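Local atomic coordinates of 3-deoxy-d-manno-octulosonic-acid transferase (Acinetobacter baumannii, PDB entry 4BFC), a protein that transfers Kdo (3-deoxy-D-manno-octulosonic acid), probably from CMP-Kdo to a lipid A precursor, and is represented here by its C-terminal CMP-Kdo-binding domain. Residues Q43-E54 with L128-N139; P156-F164 with V179-V188. All coordinates share one frame; numbering follows the deposited sequence. Where two conformers were deposited one is given.

Contact 1: residues Q43-E54 with L128-N139; sequences QVVTIASTHAPE and LSQVCFVGGSLN
Glu54 reaches across to the loop after strand 131-134 and takes up its backbone N-H groups with both carboxylate oxygens. Its OE1 accepts from Gly136 N on the syn side (2.8 Å) and, on the anti side, from His51 N of its own segment. OE2 is shared by Ser137 N, again syn, and Leu138 N, anti, the latter at 2.8 Å and nearly straight (168°). Four N-H donors thus fix the rotation of the carboxylate. The chain is extended beyond CG (chi2 179°), which carries the group from the first turn of helix 54-68 into the loop. Phe133 turns a ring edge to this carboxylate, its CZ 3.4 Å from Glu54 OE2, while CD2 of the same ring packs on Ile47 CG2. Leading up to this site are two adjacent parallel strands of a Rossmann-like sheet, consistent with the GT-B architecture of Kdo transferases, in which loops at the C-terminal strand ends line the nucleotide-sugar cleft. Phe133 N to Thr46 O and Ala48 N to Phe133 O are among the bonds that join them. At the other end Val44 lays CB over Leu128 O (3.3 Å), and in one of its conformers Gln130 OE1 accepts from Val44 N (2.8 Å). Thr46 OG1 donates to Ser129 OG (2.7 Å).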
loop_
_atom_site.group_PDB
_atom_site.type_symbol
_atom_site.label_atom_id
_atom_site.label_comp_id
_atom_site.label_asym_id
_atom_site.label_seq_id
_atom_site.Cartn_x
_atom_site.Cartn_y
_atom_site.Cartn_z
ATOM N N GLN A 43 28.177 16.556 -4.271
ATOM C CA GLN A 43 27.122 16.912 -3.289
ATOM C C GLN A 43 25.904 16.042 -3.612
ATOM O O GLN A 43 25.263 16.218 -4.644
ATOM C CB GLN A 43 26.751 18.369 -3.365
ATOM C CG GLN A 43 27.862 19.250 -2.882
ATOM C CD GLN A 43 27.537 20.717 -3.106
ATOM O OE1 GLN A 43 27.055 21.124 -4.173
ATOM N NE2 GLN A 43 27.757 21.506 -2.078
ATOM N N VAL A 44 25.637 15.106 -2.680
ATOM C CA VAL A 44 24.572 14.099 -2.907
ATOM C C VAL A 44 23.260 14.557 -2.248
ATOM O O VAL A 44 23.239 14.775 -0.997
ATOM C CB VAL A 44 24.963 12.761 -2.288
ATOM C CG1 VAL A 44 23.845 11.728 -2.533
ATOM C CG2 VAL A 44 26.272 12.314 -2.987
ATOM N N VAL A 45 22.250 14.749 -3.094
ATOM C CA VAL A 45 20.899 15.150 -2.628
ATOM C C VAL A 45 19.967 13.970 -2.921
ATOM O O VAL A 45 20.010 13.446 -4.058
ATOM C CB VAL A 45 20.440 16.490 -3.271
ATOM C CG1 VAL A 45 21.544 17.550 -3.063
ATOM C CG2 VAL A 45 20.109 16.435 -4.764
ATOM N N THR A 46 19.106 13.643 -1.957
ATOM C CA THR A 46 18.307 12.410 -2.161
ATOM C C THR A 46 16.800 12.676 -2.053
ATOM O O THR A 46 16.351 13.357 -1.058
ATOM C CB THR A 46 18.803 11.406 -1.121
ATOM O OG1 THR A 46 20.125 11.016 -1.476
ATOM C CG2 THR A 46 17.934 10.102 -1.030
ATOM N N ILE A 47 15.983 12.181 -2.975
ATOM C CA ILE A 47 14.560 12.218 -2.807
ATOM C C ILE A 47 14.123 10.760 -2.523
ATOM O O ILE A 47 14.372 9.860 -3.325
ATOM C CB ILE A 47 13.725 12.816 -3.947
ATOM C CG1 ILE A 47 13.935 12.038 -5.266
ATOM C CG2 ILE A 47 14.117 14.286 -4.171
ATOM C CD1 ILE A 47 13.250 12.626 -6.499
ATOM N N ALA A 48 13.547 10.591 -1.361
ATOM C CA ALA A 48 13.354 9.234 -0.784
ATOM C C ALA A 48 11.907 8.943 -0.584
ATOM O O ALA A 48 11.132 9.802 -0.155
ATOM C CB ALA A 48 14.100 9.132 0.542
ATOM N N SER A 49 11.534 7.688 -0.880
ATOM C CA SER A 49 10.117 7.274 -0.737
ATOM C C SER A 49 9.128 8.165 -1.500
ATOM O O SER A 49 8.078 8.564 -0.979
ATOM C CB SER A 49 9.739 7.149 0.728
ATOM O OG SER A 49 10.553 6.169 1.332
ATOM N N THR A 50 9.465 8.464 -2.738
ATOM C CA THR A 50 8.707 9.394 -3.551
ATOM C C THR A 50 7.508 8.715 -4.191
ATOM O O THR A 50 7.480 7.495 -4.447
ATOM C CB THR A 50 9.566 10.035 -4.667
ATOM O OG1 THR A 50 10.255 9.014 -5.386
ATOM C CG2 THR A 50 10.602 11.010 -4.031
ATOM N N HIS A 51 6.499 9.548 -4.442
ATOM C CA HIS A 51 5.278 9.257 -5.218
ATOM C C HIS A 51 5.122 10.236 -6.352
ATOM O O HIS A 51 5.645 11.368 -6.241
ATOM C CB HIS A 51 4.039 9.441 -4.336
ATOM C CG HIS A 51 3.951 8.536 -3.120
ATOM N ND1 HIS A 51 2.841 7.813 -2.845
ATOM C CD2 HIS A 51 4.867 8.261 -2.106
ATOM C CE1 HIS A 51 3.040 7.162 -1.657
ATOM N NE2 HIS A 51 4.262 7.424 -1.230
ATOM N N ALA A 52 4.337 9.881 -7.392
ATOM C CA ALA A 52 4.001 10.825 -8.478
ATOM C C ALA A 52 3.190 11.957 -7.829
ATOM O O ALA A 52 2.318 11.701 -6.990
ATOM C CB ALA A 52 3.177 10.158 -9.541
ATOM N N PRO A 53 3.433 13.214 -8.208
ATOM C CA PRO A 53 4.304 13.773 -9.280
ATOM C C PRO A 53 5.604 14.344 -8.678
ATOM O O PRO A 53 6.281 15.193 -9.292
ATOM C CB PRO A 53 3.429 14.921 -9.809
ATOM C CG PRO A 53 2.845 15.463 -8.578
ATOM C CD PRO A 53 2.514 14.256 -7.697
ATOM N N GLU A 54 5.984 13.852 -7.520
ATOM C CA GLU A 54 7.156 14.411 -6.764
ATOM C C GLU A 54 8.479 14.279 -7.563
ATOM O O GLU A 54 9.290 15.206 -7.511
ATOM C CB GLU A 54 7.321 13.764 -5.415
ATOM C CG GLU A 54 6.166 13.998 -4.461
ATOM C CD GLU A 54 6.364 13.314 -3.113
ATOM O OE1 GLU A 54 6.813 12.112 -3.083
ATOM O OE2 GLU A 54 6.141 13.961 -2.071
ATOM N N LEU A 128 24.584 7.981 2.420
ATOM C CA LEU A 128 25.406 8.638 1.385
ATOM C C LEU A 128 25.006 10.102 1.130
ATOM O O LEU A 128 25.659 10.819 0.324
ATOM C CB LEU A 128 25.424 7.817 0.082
ATOM C CG LEU A 128 26.145 6.452 0.174
ATOM C CD1 LEU A 128 25.987 5.716 -1.140
ATOM C CD2 LEU A 128 27.630 6.667 0.470
ATOM N N SER A 129 23.928 10.566 1.777
ATOM C CA SER A 129 23.327 11.829 1.372
ATOM C C SER A 129 23.894 13.019 2.208
ATOM O O SER A 129 24.154 12.883 3.446
ATOM C CB SER A 129 21.812 11.759 1.651
ATOM O OG SER A 129 21.189 10.646 0.973
ATOM N N GLN A 130 23.990 14.175 1.546
ATOM C CA GLN A 130 24.258 15.462 2.212
ATOM C C GLN A 130 22.972 16.098 2.730
ATOM O O GLN A 130 22.969 16.708 3.815
ATOM C CB GLN A 130 25.030 16.456 1.334
ATOM C CG GLN A 130 26.528 16.304 1.407
ATOM C CD GLN A 130 26.978 14.976 0.902
ATOM O OE1 GLN A 130 27.108 14.774 -0.332
ATOM N NE2 GLN A 130 27.223 14.053 1.811
ATOM N N VAL A 131 21.902 15.974 1.929
ATOM C CA VAL A 131 20.588 16.442 2.342
ATOM C C VAL A 131 19.580 15.479 1.717
ATOM O O VAL A 131 19.876 14.801 0.705
ATOM C CB VAL A 131 20.226 17.898 1.841
ATOM C CG1 VAL A 131 21.109 18.987 2.487
ATOM C CG2 VAL A 131 20.265 18.013 0.313
ATOM N N CYS A 132 18.381 15.504 2.265
ATOM C CA CYS A 132 17.336 14.694 1.692
ATOM C C CYS A 132 15.958 15.342 1.763
ATOM O O CYS A 132 15.744 16.358 2.429
ATOM C CB CYS A 132 17.328 13.286 2.355
ATOM S SG CYS A 132 16.496 13.235 3.954
ATOM N N PHE A 133 15.056 14.784 0.976
ATOM C CA PHE A 133 13.636 15.049 1.028
ATOM C C PHE A 133 12.880 13.702 1.165
ATOM O O PHE A 133 13.118 12.791 0.408
ATOM C CB PHE A 133 13.225 15.687 -0.292
ATOM C CG PHE A 133 11.730 15.743 -0.550
ATOM C CD1 PHE A 133 10.858 16.666 0.060
ATOM C CD2 PHE A 133 11.135 14.721 -1.330
ATOM C CE1 PHE A 133 9.479 16.641 -0.215
ATOM C CE2 PHE A 133 9.752 14.676 -1.600
ATOM C CZ PHE A 133 8.901 15.686 -1.053
ATOM N N VAL A 134 11.977 13.647 2.136
ATOM C CA VAL A 134 11.146 12.444 2.387
ATOM C C VAL A 134 9.777 12.662 1.774
ATOM O O VAL A 134 9.011 13.558 2.174
ATOM C CB VAL A 134 11.052 12.083 3.893
ATOM C CG1 VAL A 134 10.128 10.823 4.041
ATOM C CG2 VAL A 134 12.469 11.787 4.430
ATOM N N GLY A 135 9.496 11.808 0.794
ATOM C CA GLY A 135 8.327 11.952 -0.092
ATOM C C GLY A 135 6.991 11.427 0.449
ATOM O O GLY A 135 6.770 11.160 1.659
ATOM N N GLY A 136 6.058 11.263 -0.474
ATOM C CA GLY A 136 4.693 11.043 -0.003
ATOM C C GLY A 136 4.084 12.297 0.622
ATOM O O GLY A 136 3.031 12.222 1.246
ATOM N N SER A 137 4.714 13.460 0.417
ATOM C CA SER A 137 4.409 14.642 1.243
ATOM C C SER A 137 4.120 15.911 0.407
ATOM O O SER A 137 3.588 16.865 1.006
ATOM C CB SER A 137 5.506 14.912 2.296
ATOM O OG SER A 137 6.816 15.168 1.674
ATOM N N LEU A 138 4.500 15.884 -0.883
ATOM C CA LEU A 138 4.067 16.903 -1.890
ATOM C C LEU A 138 2.889 16.458 -2.748
ATOM O O LEU A 138 2.169 17.313 -3.256
ATOM C CB LEU A 138 5.249 17.401 -2.740
ATOM C CG LEU A 138 6.304 18.286 -2.105
ATOM C CD1 LEU A 138 7.485 18.350 -3.061
ATOM C CD2 LEU A 138 5.672 19.649 -1.889
ATOM N N ASN A 139 2.686 15.129 -2.950
ATOM C CA ASN A 139 1.503 14.683 -3.621
ATOM C C ASN A 139 0.222 14.940 -2.850
ATOM O O ASN A 139 0.248 15.374 -1.689
ATOM C CB ASN A 139 1.635 13.197 -4.033
ATOM C CG ASN A 139 1.900 12.297 -2.866
ATOM O OD1 ASN A 139 2.763 12.560 -1.995
ATOM N ND2 ASN A 139 1.141 11.219 -2.801
#

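Contact 2: residues P156-F164 with V179-V188; sequences PTVVGPRYF and VLIAQDAQQV
Val179 enters the contact by setting CG2 against Thr157 O, at 3.4 Å. Leu180 then binds strand 157-159 through both its N-H and its C=O, which face the same neighbour: its N donates to Thr157 O, nearly straight at 169°, and its O accepts from Val159 N at 2.9 Å. The Leu180 side chain shares a sheet face with Val158, its CB 4.1 Å from Val158 CG2, while helix 185-197 covers it with Ile191 and Cys195. Ile181 points to the other face. There its CD1 presses on Val159 CG2, a pair of methyl carbons only 3.3 Å apart and closer than normal van der Waals contact. The turn at chi2 (-74°) brings CD1 round toward the neighbouring strand, where it also meets Tyr163 CE2, the isoleucine and tyrosine side chains standing at about a right angle. These strands are the two parallel arms of a beta-alpha-beta unit whose crossover is helix 167-175, and strand 180-181 forms one border of the parallel sheet within this chain. Ala182 closes the pairing by donating N to Val159 O at 2.8 Å. Its CB rests against Val158 CG1, and its buried O, for which no hydrogen-bond partner is found, lies 3.2 Å from Pro161 CD. Gln183 bends its chain so that NE2 passes Pro161 CG, and its O is tied to Arg162 NH2 through one water. Asp184 is the N-cap of helix 185-197, OD1 accepting from Gln187 N, while Gln187 OE1 takes Gln183 N at 2.8 Å from above the amide plane. One turn into the helix, Val188 places CG2 against Val158 CG1, on the face shared with Leu180.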
loop_
_atom_site.group_PDB
_atom_site.type_symbol
_atom_site.label_atom_id
_atom_site.label_comp_id
_atom_site.label_asym_id
_atom_site.label_seq_id
_atom_site.Cartn_x
_atom_site.Cartn_y
_atom_site.Cartn_z
ATOM N N PRO A 156 20.326 16.302 7.109
ATOM C CA PRO A 156 19.296 17.354 7.066
ATOM C C PRO A 156 18.087 16.968 6.196
ATOM O O PRO A 156 18.257 16.481 5.075
ATOM C CB PRO A 156 20.021 18.557 6.499
ATOM C CG PRO A 156 21.470 18.264 6.668
ATOM C CD PRO A 156 21.641 16.792 6.652
ATOM N N THR A 157 16.868 17.112 6.744
ATOM C CA THR A 157 15.648 16.497 6.140
ATOM C C THR A 157 14.563 17.522 5.808
ATOM O O THR A 157 14.216 18.385 6.637
ATOM C CB THR A 157 15.079 15.394 7.060
ATOM O OG1 THR A 157 16.102 14.403 7.245
ATOM C CG2 THR A 157 13.776 14.685 6.447
ATOM N N VAL A 158 14.073 17.473 4.586
ATOM C CA VAL A 158 12.946 18.292 4.145
ATOM C C VAL A 158 11.728 17.421 3.910
ATOM O O VAL A 158 11.870 16.316 3.379
ATOM C CB VAL A 158 13.307 19.044 2.836
ATOM C CG1 VAL A 158 12.187 19.966 2.359
ATOM C CG2 VAL A 158 14.682 19.764 2.925
ATOM N N VAL A 159 10.552 17.871 4.338
ATOM C CA VAL A 159 9.281 17.269 3.942
ATOM C C VAL A 159 8.352 18.305 3.352
ATOM O O VAL A 159 8.515 19.506 3.615
ATOM C CB VAL A 159 8.583 16.472 5.108
ATOM C CG1 VAL A 159 9.478 15.328 5.569
ATOM C CG2 VAL A 159 8.200 17.400 6.257
ATOM N N GLY A 160 7.410 17.871 2.509
ATOM C CA GLY A 160 6.313 18.671 2.045
ATOM C C GLY A 160 5.290 18.870 3.156
ATOM O O GLY A 160 5.436 18.324 4.240
ATOM N N PRO A 161 4.200 19.607 2.837
ATOM C CA PRO A 161 3.247 20.017 3.890
ATOM C C PRO A 161 2.270 18.910 4.260
ATOM O O PRO A 161 1.685 18.944 5.373
ATOM C CB PRO A 161 2.497 21.195 3.245
ATOM C CG PRO A 161 2.940 21.297 1.849
ATOM C CD PRO A 161 3.942 20.223 1.538
ATOM N N ARG A 162 2.128 17.918 3.351
ATOM C CA ARG A 162 1.164 16.793 3.602
ATOM C C ARG A 162 1.829 15.581 4.285
ATOM O O ARG A 162 2.188 14.593 3.635
ATOM C CB ARG A 162 0.365 16.501 2.361
ATOM C CG ARG A 162 -0.639 17.647 2.060
ATOM C CD ARG A 162 -1.023 17.638 0.603
ATOM N NE ARG A 162 0.035 17.979 -0.387
ATOM C CZ ARG A 162 0.404 19.224 -0.709
ATOM N NH1 ARG A 162 -0.184 20.239 -0.068
ATOM N NH2 ARG A 162 1.387 19.480 -1.614
ATOM N N TYR A 163 2.016 15.712 5.600
ATOM C CA TYR A 163 2.759 14.734 6.405
ATOM C C TYR A 163 1.914 14.113 7.514
ATOM O O TYR A 163 2.427 13.630 8.459
ATOM C CB TYR A 163 4.067 15.340 6.954
ATOM C CG TYR A 163 3.859 16.569 7.827
ATOM C CD1 TYR A 163 3.521 16.437 9.170
ATOM C CD2 TYR A 163 4.009 17.866 7.288
ATOM C CE1 TYR A 163 3.343 17.570 9.956
ATOM C CE2 TYR A 163 3.826 18.996 8.074
ATOM C CZ TYR A 163 3.521 18.822 9.404
ATOM O OH TYR A 163 3.331 19.912 10.208
ATOM N N PHE A 164 0.614 14.174 7.356
ATOM C CA PHE A 164 -0.364 13.870 8.452
ATOM C C PHE A 164 -0.319 12.432 8.960
ATOM O O PHE A 164 -0.664 12.163 10.150
ATOM C CB PHE A 164 -1.764 14.289 8.034
ATOM C CG PHE A 164 -2.175 13.782 6.703
ATOM C CD1 PHE A 164 -2.686 12.454 6.547
ATOM C CD2 PHE A 164 -2.059 14.592 5.577
ATOM C CE1 PHE A 164 -3.087 12.012 5.299
ATOM C CE2 PHE A 164 -2.467 14.134 4.328
ATOM C CZ PHE A 164 -2.975 12.851 4.209
ATOM N N VAL A 179 13.635 20.026 11.509
ATOM C CA VAL A 179 13.177 19.515 10.203
ATOM C C VAL A 179 12.692 20.705 9.368
ATOM O O VAL A 179 12.134 21.699 9.905
ATOM C CB VAL A 179 12.040 18.482 10.355
ATOM C CG1 VAL A 179 10.726 19.128 10.800
ATOM C CG2 VAL A 179 11.837 17.724 9.020
ATOM N N LEU A 180 12.944 20.654 8.082
ATOM C CA LEU A 180 12.576 21.716 7.185
ATOM C C LEU A 180 11.318 21.400 6.405
ATOM O O LEU A 180 11.162 20.339 5.761
ATOM C CB LEU A 180 13.744 22.080 6.235
ATOM C CG LEU A 180 15.005 22.458 7.070
ATOM C CD1 LEU A 180 16.255 22.272 6.231
ATOM C CD2 LEU A 180 14.925 23.888 7.515
ATOM N N ILE A 181 10.365 22.314 6.460
ATOM C CA ILE A 181 9.150 22.139 5.701
ATOM C C ILE A 181 9.102 22.947 4.384
ATOM O O ILE A 181 9.225 24.207 4.346
ATOM C CB ILE A 181 7.901 22.462 6.593
ATOM C CG1 ILE A 181 8.038 21.742 7.930
ATOM C CG2 ILE A 181 6.633 22.156 5.832
ATOM C CD1 ILE A 181 7.796 20.228 7.858
ATOM N N ALA A 182 9.020 22.225 3.279
ATOM C CA ALA A 182 8.806 22.820 1.957
ATOM C C ALA A 182 7.367 22.959 1.516
ATOM O O ALA A 182 6.594 22.008 1.526
ATOM C CB ALA A 182 9.602 22.116 0.861
ATOM N N GLN A 183 6.989 24.102 0.978
ATOM C CA GLN A 183 5.630 24.211 0.418
ATOM C C GLN A 183 5.445 23.633 -0.993
ATOM O O GLN A 183 4.320 23.228 -1.357
ATOM C CB GLN A 183 5.113 25.718 0.494
ATOM C CG GLN A 183 5.029 26.244 1.937
ATOM C CD GLN A 183 4.115 25.412 2.813
ATOM O OE1 GLN A 183 4.478 25.032 3.924
ATOM N NE2 GLN A 183 2.930 25.113 2.311
ATOM N N ASP A 184 6.509 23.566 -1.796
ATOM C CA ASP A 184 6.478 23.057 -3.164
ATOM C C ASP A 184 7.905 22.597 -3.571
ATOM O O ASP A 184 8.832 22.734 -2.761
ATOM C CB ASP A 184 5.898 24.032 -4.196
ATOM C CG ASP A 184 6.631 25.387 -4.185
ATOM O OD1 ASP A 184 7.824 25.473 -3.806
ATOM O OD2 ASP A 184 5.976 26.363 -4.559
ATOM N N ALA A 185 8.001 22.011 -4.764
ATOM C CA ALA A 185 9.244 21.393 -5.290
ATOM C C ALA A 185 10.345 22.447 -5.436
ATOM O O ALA A 185 11.512 22.210 -5.067
ATOM C CB ALA A 185 8.972 20.714 -6.600
ATOM N N GLN A 186 9.936 23.641 -5.864
ATOM C CA GLN A 186 10.928 24.763 -5.911
ATOM C C GLN A 186 11.537 25.061 -4.547
ATOM O O GLN A 186 12.773 25.261 -4.442
ATOM C CB GLN A 186 10.330 25.991 -6.633
ATOM C CG GLN A 186 11.347 26.935 -7.299
ATOM C CD GLN A 186 12.288 26.314 -8.343
ATOM O OE1 GLN A 186 11.875 25.920 -9.458
ATOM N NE2 GLN A 186 13.587 26.305 -8.028
ATOM N N GLN A 187 10.708 25.100 -3.503
ATOM C CA GLN A 187 11.184 25.321 -2.174
ATOM C C GLN A 187 12.053 24.179 -1.649
ATOM O O GLN A 187 12.960 24.437 -0.899
ATOM C CB GLN A 187 10.084 25.738 -1.212
ATOM C CG GLN A 187 10.686 26.170 0.134
ATOM C CD GLN A 187 9.654 26.746 1.062
ATOM O OE1 GLN A 187 8.447 26.473 0.929
ATOM N NE2 GLN A 187 10.121 27.543 2.026
ATOM N N VAL A 188 11.767 22.911 -2.024
ATOM C CA VAL A 188 12.709 21.856 -1.641
ATOM C C VAL A 188 14.106 22.126 -2.204
ATOM O O VAL A 188 15.100 21.968 -1.501
ATOM C CB VAL A 188 12.285 20.478 -2.234
ATOM C CG1 VAL A 188 13.372 19.442 -2.006
ATOM C CG2 VAL A 188 10.955 20.024 -1.639
HETATM O O HOH W 1 2.309 21.926 -2.765
#

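Contact 1 closes along the chain before contact 2 opens, and their centres lie 9 Å apart in one seven-stranded parallel sheet. Strands 43-50, 131-134, 157-159 and 180-181 are consecutive in it, so the two contacts run from near the middle of the domain to a border. Strands 131-134 and 157-159 join them, and helix 185-197, whose first turn belongs to contact 2, continues over both, Trp192 meeting Val45, Phe133 and Val158. Beyond the strand ends the loops are also bonded: Ser137 OG with Gly160 N, and Leu138 O with Arg162 NH2. A sulfate near His51 lies at this loop end, consistent with an anion-binding pocket, although it probably comes from the crystallisation liquor.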